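Local coordinates for Ras GTPase-activating-like protein IQGAP2 (Homo sapiens, PDB 5CJP), which carries a GAP-related domain of the Ras GTPase-activating family that probably binds Rho-family GTPases without stimulating their GTP hydrolysis, at residues K125-N130 with R181-K186. Sequence-based numbering, arbitrary orientation.
Sequences KSLIIN and RRVTDK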
loop_
_atom_site.group_PDB
_atom_site.type_symbol
_atom_site.label_atom_id
_atom_site.label_comp_id
_atom_site.label_asym_id
_atom_site.label_seq_id
_atom_site.Cartn_x
_atom_site.Cartn_y
_atom_site.Cartn_z
ATOM N N LYS E 125 -1.201 22.280 31.743
ATOM C CA LYS E 125 -1.268 23.580 31.089
ATOM C C LYS E 125 -0.642 24.736 31.868
ATOM O O LYS E 125 -0.551 25.849 31.353
ATOM C CB LYS E 125 -2.729 23.912 30.788
ATOM C CG LYS E 125 -3.056 23.969 29.312
ATOM C CD LYS E 125 -4.559 23.946 29.076
ATOM C CE LYS E 125 -5.180 22.651 29.612
ATOM N NZ LYS E 125 -6.637 22.551 29.318
ATOM N N SER E 126 -0.196 24.483 33.095
ATOM C CA SER E 126 0.397 25.538 33.909
ATOM C C SER E 126 1.887 25.362 34.177
ATOM O O SER E 126 2.565 26.311 34.576
ATOM C CB SER E 126 -0.327 25.636 35.254
ATOM O OG SER E 126 0.225 24.733 36.200
ATOM N N LEU E 127 2.389 24.148 33.977
ATOM C CA LEU E 127 3.795 23.851 34.205
ATOM C C LEU E 127 4.673 24.613 33.228
ATOM O O LEU E 127 4.478 24.551 32.013
ATOM C CB LEU E 127 4.040 22.356 34.061
ATOM C CG LEU E 127 5.472 21.882 34.299
ATOM C CD1 LEU E 127 5.927 22.168 35.737
ATOM C CD2 LEU E 127 5.512 20.417 34.007
ATOM N N ILE E 128 5.636 25.347 33.776
ATOM C CA ILE E 128 6.560 26.156 32.992
ATOM C C ILE E 128 7.902 26.153 33.690
ATOM O O ILE E 128 8.250 27.100 34.396
ATOM C CB ILE E 128 6.098 27.612 32.907
ATOM C CG1 ILE E 128 4.741 27.692 32.217
ATOM C CG2 ILE E 128 7.084 28.437 32.131
ATOM C CD1 ILE E 128 4.132 29.023 32.395
ATOM N N ILE E 129 8.656 25.079 33.502
ATOM C CA ILE E 129 9.972 24.974 34.102
ATOM C C ILE E 129 10.969 25.755 33.237
ATOM O O ILE E 129 10.891 25.735 31.999
ATOM C CB ILE E 129 10.419 23.495 34.198
ATOM C CG1 ILE E 129 9.420 22.704 35.034
ATOM C CG2 ILE E 129 11.798 23.398 34.828
ATOM C CD1 ILE E 129 9.585 21.208 34.918
ATOM N N ASN E 130 11.885 26.462 33.887
ATOM C CA ASN E 130 12.909 27.233 33.181
ATOM C C ASN E 130 14.090 27.485 34.108
ATOM O O ASN E 130 14.058 28.375 34.961
ATOM C CB ASN E 130 12.366 28.572 32.693
ATOM C CG ASN E 130 13.204 29.162 31.558
ATOM O OD1 ASN E 130 14.429 29.228 31.633
ATOM N ND2 ASN E 130 12.534 29.597 30.503
ATOM N N ARG E 181 12.175 18.706 39.767
ATOM C CA ARG E 181 12.542 17.542 40.561
ATOM C C ARG E 181 11.374 16.588 40.740
ATOM O O ARG E 181 11.552 15.376 40.831
ATOM C CB ARG E 181 13.053 17.972 41.932
ATOM C CG ARG E 181 13.746 16.851 42.693
ATOM C CD ARG E 181 13.224 16.777 44.105
ATOM N NE ARG E 181 11.808 16.409 44.116
ATOM C CZ ARG E 181 10.912 16.904 44.962
ATOM N NH1 ARG E 181 11.274 17.798 45.872
ATOM N NH2 ARG E 181 9.649 16.501 44.903
ATOM N N ARG E 182 10.176 17.150 40.783
ATOM C CA ARG E 182 8.957 16.382 40.958
ATOM C C ARG E 182 8.584 15.578 39.712
ATOM O O ARG E 182 8.248 14.399 39.809
ATOM C CB ARG E 182 7.825 17.334 41.304
ATOM C CG ARG E 182 6.984 16.898 42.462
ATOM C CD ARG E 182 5.716 17.709 42.469
ATOM N NE ARG E 182 4.966 17.469 41.238
ATOM C CZ ARG E 182 4.748 18.382 40.299
ATOM N NH1 ARG E 182 5.228 19.618 40.433
ATOM N NH2 ARG E 182 4.038 18.060 39.227
ATOM N N VAL E 183 8.614 16.224 38.545
ATOM C CA VAL E 183 8.288 15.535 37.298
ATOM C C VAL E 183 9.380 14.547 36.942
ATOM O O VAL E 183 9.111 13.466 36.445
ATOM C CB VAL E 183 8.117 16.504 36.126
ATOM C CG1 VAL E 183 6.655 16.681 35.829
ATOM C CG2 VAL E 183 8.721 17.838 36.448
ATOM N N THR E 184 10.621 14.920 37.217
ATOM C CA THR E 184 11.748 14.058 36.923
ATOM C C THR E 184 11.658 12.751 37.681
ATOM O O THR E 184 11.894 11.686 37.112
ATOM C CB THR E 184 13.078 14.731 37.291
ATOM O OG1 THR E 184 13.226 15.930 36.532
ATOM C CG2 THR E 184 14.248 13.813 37.003
ATOM N N ASP E 185 11.324 12.831 38.967
ATOM C CA ASP E 185 11.234 11.633 39.795
ATOM C C ASP E 185 10.162 10.701 39.240
ATOM O O ASP E 185 10.310 9.477 39.287
ATOM C CB ASP E 185 10.930 11.987 41.260
ATOM C CG ASP E 185 11.441 10.925 42.238
ATOM O OD1 ASP E 185 10.767 10.677 43.256
ATOM O OD2 ASP E 185 12.529 10.344 41.999
ATOM N N LYS E 186 9.081 11.273 38.711
ATOM C CA LYS E 186 8.030 10.457 38.120
ATOM C C LYS E 186 8.611 9.700 36.923
ATOM O O LYS E 186 8.443 8.490 36.813
ATOM C CB LYS E 186 6.849 11.325 37.683
ATOM C CG LYS E 186 6.024 11.855 38.849
ATOM C CD LYS E 186 4.691 12.430 38.413
ATOM C CE LYS E 186 3.843 12.760 39.640
ATOM N NZ LYS E 186 2.489 13.309 39.313
#
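Val183 on helix 167-193 points its isopropyl group at the loop 125-130 and meets two methyl-bearing chains there, one on each branch. The closer meeting is with Ile129: its CD1 comes tip to tip against Val183 CG2 at 3.8 Å. Ile129 reaches that far because CG1 stands beside the backbone N, anti to the carbonyl carbon (chi1 -59°), and CD1 extends the chain further from there. Leu127 serves the other branch, its CD2 lying 4.3 Å from Val183 CG1, a looser fit.

Between them sits Ile128, whose side chain turns to the exposed outer side; this alternation, in an extended run of backbone, is what puts Leu127 and Ile129 together on the face toward the helix. The backbones themselves stay well apart, with Leu127 CA and Val183 CA separated by 9.9 Å, so side chains alone bridge the gap. Ile121 of helix 111-123 touches both Leu127 and Val183, while Asn266 of helix 261-278 packs on Leu127 and Ile129, and these neighbours help bury all three aliphatic residues.

The solvent side is polar and looser. Arg182 swings its guanidinium end toward the loop, but its NH1 stays 5.4 Å from Leu127 CD1 and makes a weak hydrogen bond to Asn179 instead. Lys186, also on this side, is in a long, weak ion pair with Glu120. About two turns back from Val183, Ser176 OG accepts a hydrogen bond from Asn130 N, tying the loop's backbone to the same helix.

With no hydrogen bond or salt bridge between 125-130 and 181-186, their direct association within this helical GAP-family fold rests on methyl contacts and the exclusion of water from them.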